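Local coordinates for protein diaminopimelate decarboxylase (Methanocaldococcus jannaschii, PDB 1TWI) that catalyses the pyridoxal-phosphate-dependent decarboxylation of meso-diaminopimelate to L-lysine, the last step of lysine biosynthesis by the diaminopimelate route, at residues A[47-50]-A[51-54]; A[261-264]-A[265-268]. One frame throughout, in Å; residues are numbered along the deposited sequence.

Contact 1: residues A[47-50]-A[51-54]; sequences YIEA and FKRW
The rings of Y47 and F51 stand side by side, one helical turn apart, and point the same way off helix 37-58. Y47 CD1 comes to 3.9 Å from F51 CE2, an oblique approach that is a contact of ring atoms rather than a stack. The edge of the F51 ring is also where the backbone carbonyl of Y47 sits: Y47 O lies in the ring plane, 3.5 Å from F51 CD2. Next to the same ring, A50 CB lies 4.1 Å from F51 CD2. F51 has CG anti to its own carbonyl carbon (chi1 -74°), a rotation that brings the CD2 side of the ring to the Y47 carbonyl.

Helix 37-58 belongs to the TIM-barrel-like domain that holds pyridoxal phosphate, and the aromatic side of the helix packs on barrel strand 286-289: F51 stacks on F62 and rests on L287 and L289, while Y47 packs on P291, a cofactor-binding residue, and hydrogen-bonds through OH to S294.

The backbone bond from F51 N to Y47 O is 2.8 Å long. The next one, K52 N to I48 O at 3.0 Å, is weak, and the helix kinks just after it: the amides of R53 and W54 miss their regular helical partners, and W54 N bonds instead to F51 O, three residues back. On another side of the helix E49 and K52 run alongside each other. E49 bends at chi2 (77°) while K52 stays extended beyond CG, and K52 NZ reaches E49 OE2 at 2.8 Å, a salt bridge in which the ammonium meets the oxygen from above the carboxylate plane, 44° out of it.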
loop_
_atom_site.group_PDB
_atom_site.type_symbol
_atom_site.label_atom_id
_atom_site.label_comp_id
_atom_site.label_asym_id
_atom_site.label_seq_id
_atom_site.Cartn_x
_atom_site.Cartn_y
_atom_site.Cartn_z
ATOM N N TYR A 47 -23.380 -13.722 12.672
ATOM C CA TYR A 47 -22.664 -13.850 13.931
ATOM C C TYR A 47 -23.599 -13.848 15.120
ATOM O O TYR A 47 -23.484 -14.697 16.049
ATOM C CB TYR A 47 -21.670 -12.699 14.099
ATOM C CG TYR A 47 -20.304 -13.058 13.530
ATOM C CD1 TYR A 47 -19.415 -13.871 14.258
ATOM C CD2 TYR A 47 -19.899 -12.570 12.299
ATOM C CE1 TYR A 47 -18.129 -14.179 13.737
ATOM C CE2 TYR A 47 -18.635 -12.872 11.768
ATOM C CZ TYR A 47 -17.776 -13.674 12.499
ATOM O OH TYR A 47 -16.570 -13.975 11.967
ATOM N N ILE A 48 -24.575 -12.959 15.087
ATOM C CA ILE A 48 -25.473 -12.870 16.246
ATOM C C ILE A 48 -26.265 -14.150 16.397
ATOM O O ILE A 48 -26.422 -14.655 17.483
ATOM C CB ILE A 48 -26.442 -11.689 16.086
ATOM C CG1 ILE A 48 -25.604 -10.381 16.002
ATOM C CG2 ILE A 48 -27.487 -11.678 17.265
ATOM C CD1 ILE A 48 -24.720 -10.112 17.271
ATOM N N GLU A 49 -26.785 -14.653 15.288
ATOM C CA GLU A 49 -27.590 -15.855 15.340
ATOM C C GLU A 49 -26.748 -17.073 15.766
ATOM O O GLU A 49 -27.170 -17.908 16.586
ATOM C CB GLU A 49 -28.227 -16.102 13.981
ATOM C CG GLU A 49 -29.076 -17.325 13.978
ATOM C CD GLU A 49 -30.438 -17.125 14.646
ATOM O OE1 GLU A 49 -31.142 -18.145 14.765
ATOM O OE2 GLU A 49 -30.797 -15.965 15.035
ATOM N N ALA A 50 -25.533 -17.138 15.238
ATOM C CA ALA A 50 -24.674 -18.242 15.562
ATOM C C ALA A 50 -24.198 -18.212 17.016
ATOM O O ALA A 50 -24.083 -19.268 17.649
ATOM C CB ALA A 50 -23.487 -18.265 14.627
ATOM N N PHE A 51 -23.931 -17.030 17.561
ATOM C CA PHE A 51 -23.394 -16.979 18.914
ATOM C C PHE A 51 -24.372 -16.612 20.044
ATOM O O PHE A 51 -23.972 -16.571 21.173
ATOM C CB PHE A 51 -22.156 -16.041 18.973
ATOM C CG PHE A 51 -20.907 -16.634 18.355
ATOM C CD1 PHE A 51 -19.983 -17.304 19.142
ATOM C CD2 PHE A 51 -20.678 -16.542 16.982
ATOM C CE1 PHE A 51 -18.843 -17.880 18.571
ATOM C CE2 PHE A 51 -19.527 -17.120 16.381
ATOM C CZ PHE A 51 -18.601 -17.798 17.177
ATOM N N LYS A 52 -25.661 -16.397 19.776
ATOM C CA LYS A 52 -26.556 -16.024 20.877
ATOM C C LYS A 52 -26.664 -17.144 21.911
ATOM O O LYS A 52 -27.048 -16.926 23.048
ATOM C CB LYS A 52 -27.952 -15.671 20.342
ATOM C CG LYS A 52 -28.640 -16.824 19.654
ATOM C CD LYS A 52 -30.041 -16.371 19.257
ATOM C CE LYS A 52 -30.686 -17.267 18.229
ATOM N NZ LYS A 52 -31.836 -16.485 17.593
ATOM N N ARG A 53 -26.358 -18.350 21.495
ATOM C CA ARG A 53 -26.347 -19.452 22.417
ATOM C C ARG A 53 -25.427 -19.136 23.642
ATOM O O ARG A 53 -25.682 -19.578 24.772
ATOM C CB ARG A 53 -25.816 -20.691 21.685
ATOM C CG ARG A 53 -25.588 -21.861 22.569
ATOM C CD ARG A 53 -25.118 -23.072 21.791
ATOM N NE ARG A 53 -24.751 -24.146 22.715
ATOM C CZ ARG A 53 -23.836 -25.057 22.427
ATOM N NH1 ARG A 53 -23.221 -25.013 21.250
ATOM N NH2 ARG A 53 -23.506 -25.976 23.314
ATOM N N TRP A 54 -24.327 -18.419 23.418
ATOM C CA TRP A 54 -23.426 -18.104 24.543
ATOM C C TRP A 54 -24.188 -17.404 25.667
ATOM O O TRP A 54 -24.149 -17.827 26.833
ATOM C CB TRP A 54 -22.253 -17.188 24.105
ATOM C CG TRP A 54 -21.287 -17.028 25.235
ATOM C CD1 TRP A 54 -20.993 -15.878 25.957
ATOM C CD2 TRP A 54 -20.468 -18.051 25.764
ATOM N NE1 TRP A 54 -20.010 -16.157 26.906
ATOM C CE2 TRP A 54 -19.682 -17.488 26.791
ATOM C CE3 TRP A 54 -20.314 -19.425 25.460
ATOM C CZ2 TRP A 54 -18.754 -18.246 27.520
ATOM C CZ3 TRP A 54 -19.397 -20.168 26.186
ATOM C CH2 TRP A 54 -18.629 -19.585 27.197
#

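Contact 2: residues A[261-264]-A[265-268]; sequences IPTQ and KDLA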
loop_
_atom_site.group_PDB
_atom_site.type_symbol
_atom_site.label_atom_id
_atom_site.label_comp_id
_atom_site.label_asym_id
_atom_site.label_seq_id
_atom_site.Cartn_x
_atom_site.Cartn_y
_atom_site.Cartn_z
ATOM N N ILE A 261 -16.947 -23.312 2.761
ATOM C CA ILE A 261 -15.973 -23.107 3.806
ATOM C C ILE A 261 -16.758 -22.930 5.098
ATOM O O ILE A 261 -17.997 -22.751 5.095
ATOM C CB ILE A 261 -15.082 -21.842 3.525
ATOM C CG1 ILE A 261 -15.968 -20.577 3.446
ATOM C CG2 ILE A 261 -14.296 -22.032 2.206
ATOM C CD1 ILE A 261 -15.171 -19.241 3.113
ATOM N N PRO A 262 -16.069 -22.987 6.225
ATOM C CA PRO A 262 -16.730 -22.835 7.530
ATOM C C PRO A 262 -17.442 -21.492 7.667
ATOM O O PRO A 262 -16.924 -20.460 7.215
ATOM C CB PRO A 262 -15.579 -22.945 8.512
ATOM C CG PRO A 262 -14.545 -23.731 7.743
ATOM C CD PRO A 262 -14.623 -23.141 6.379
ATOM N N THR A 263 -18.629 -21.522 8.282
ATOM C CA THR A 263 -19.436 -20.318 8.512
ATOM C C THR A 263 -19.375 -19.913 9.956
ATOM O O THR A 263 -18.783 -20.593 10.787
ATOM C CB THR A 263 -20.950 -20.576 8.267
ATOM O OG1 THR A 263 -21.409 -21.569 9.207
ATOM C CG2 THR A 263 -21.190 -21.047 6.835
ATOM N N GLN A 264 -20.081 -18.838 10.269
ATOM C CA GLN A 264 -20.140 -18.339 11.638
ATOM C C GLN A 264 -20.697 -19.438 12.545
ATOM O O GLN A 264 -20.278 -19.588 13.701
ATOM C CB GLN A 264 -21.038 -17.086 11.720
ATOM C CG GLN A 264 -20.411 -15.824 11.070
ATOM C CD GLN A 264 -20.731 -15.674 9.575
ATOM O OE1 GLN A 264 -20.900 -16.661 8.861
ATOM N NE2 GLN A 264 -20.778 -14.432 9.098
ATOM N N LYS A 265 -21.686 -20.164 12.044
ATOM C CA LYS A 265 -22.282 -21.271 12.815
ATOM C C LYS A 265 -21.251 -22.315 13.148
ATOM O O LYS A 265 -21.226 -22.817 14.284
ATOM C CB LYS A 265 -23.424 -21.968 12.043
ATOM C CG LYS A 265 -24.621 -21.070 11.850
ATOM C CD LYS A 265 -25.884 -21.804 11.233
ATOM C CE LYS A 265 -27.125 -20.909 11.343
ATOM N NZ LYS A 265 -28.352 -21.604 10.807
ATOM N N ASP A 266 -20.423 -22.664 12.168
ATOM C CA ASP A 266 -19.353 -23.650 12.404
ATOM C C ASP A 266 -18.368 -23.118 13.477
ATOM O O ASP A 266 -17.918 -23.865 14.378
ATOM C CB ASP A 266 -18.553 -23.951 11.136
ATOM C CG ASP A 266 -19.388 -24.641 10.072
ATOM O OD1 ASP A 266 -20.129 -25.572 10.460
ATOM O OD2 ASP A 266 -19.298 -24.249 8.885
ATOM N N LEU A 267 -18.048 -21.833 13.376
ATOM C CA LEU A 267 -17.154 -21.217 14.339
ATOM C C LEU A 267 -17.729 -21.264 15.770
ATOM O O LEU A 267 -17.027 -21.593 16.715
ATOM C CB LEU A 267 -16.893 -19.759 13.950
ATOM C CG LEU A 267 -15.851 -19.060 14.850
ATOM C CD1 LEU A 267 -14.430 -19.683 14.601
ATOM C CD2 LEU A 267 -15.842 -17.526 14.442
ATOM N N ALA A 268 -19.013 -20.955 15.924
ATOM C CA ALA A 268 -19.646 -20.953 17.231
ATOM C C ALA A 268 -19.774 -22.359 17.795
ATOM O O ALA A 268 -19.547 -22.563 18.978
ATOM C CB ALA A 268 -21.017 -20.322 17.154
HETATM O O HOH W 1 -19.997 -24.984 6.417
#
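This is a helix N-terminus closed by a capping box: T263, at the N-cap of helix 264-276, and D266, three residues on, each accept from the other's backbone amide. The cap sits where the loop following strand 244-246 turns into that helix, in the barrel domain that binds pyridoxal phosphate.

The stronger half of the box is the bond from T263 N to D266 OD2, 2.9 Å long and close to straight at 165°. The amide meets OD2 on the anti side of the carboxylate, 25° out of its plane. D266 has CG set beside its own backbone N, anti to the carbonyl carbon, and from there the carboxylate swings back over the start of the helix. The return bond, D266 N to T263 OG1, is weak at 3.3 Å although well aligned. With chi1 of 62°, T263 OG1 is held between the backbone N and the carbonyl carbon, facing the first turn, where it also lies 3.5 Å from K265 CB. A carboxylate at this end of a helix would be expected to interact favourably with the helix dipole.

Regular helical bonding takes over at once. L267 N donates to T263 O at 3.0 Å, and A268 N donates to Q264 O. Q264 and L267 are buried: Q264 packs on R46 and Y47, L267 on F51 of helix 37-58 and on I218, which D266 and P262 touch too.

On the loop side P262 CA approaches D266 OD2 to 3.2 Å. A water donates to that same OD2 at 2.7 Å and to I261 O at 3.3 Å, tying the carboxylate oxygen to the chain ahead of the cap.

In the fold
Contacts 1 and 2 lie on neighbouring helices of the cofactor-binding barrel domain, 37-58 and 264-276, with centres about 11 Å apart, and they pack directly on each other. F51 CZ is 3.3 Å from A268 CA, and Y47 CE2 is 3.5 Å from Q264 CG. Both are partly buried: F51, A268 and L267 meet in the interface, joined by the buried Q264, while E49 and K265 are exposed. Their chemistry follows their place along the helix. In mid-helix, contact 1 joins an aromatic pair and a side-chain salt bridge; at a helix start, contact 2 uses side chains to receive backbone amides. The side chain of Y47 lies about 6 Å from the bound pyridoxal phosphate, that of L267 about 9 Å.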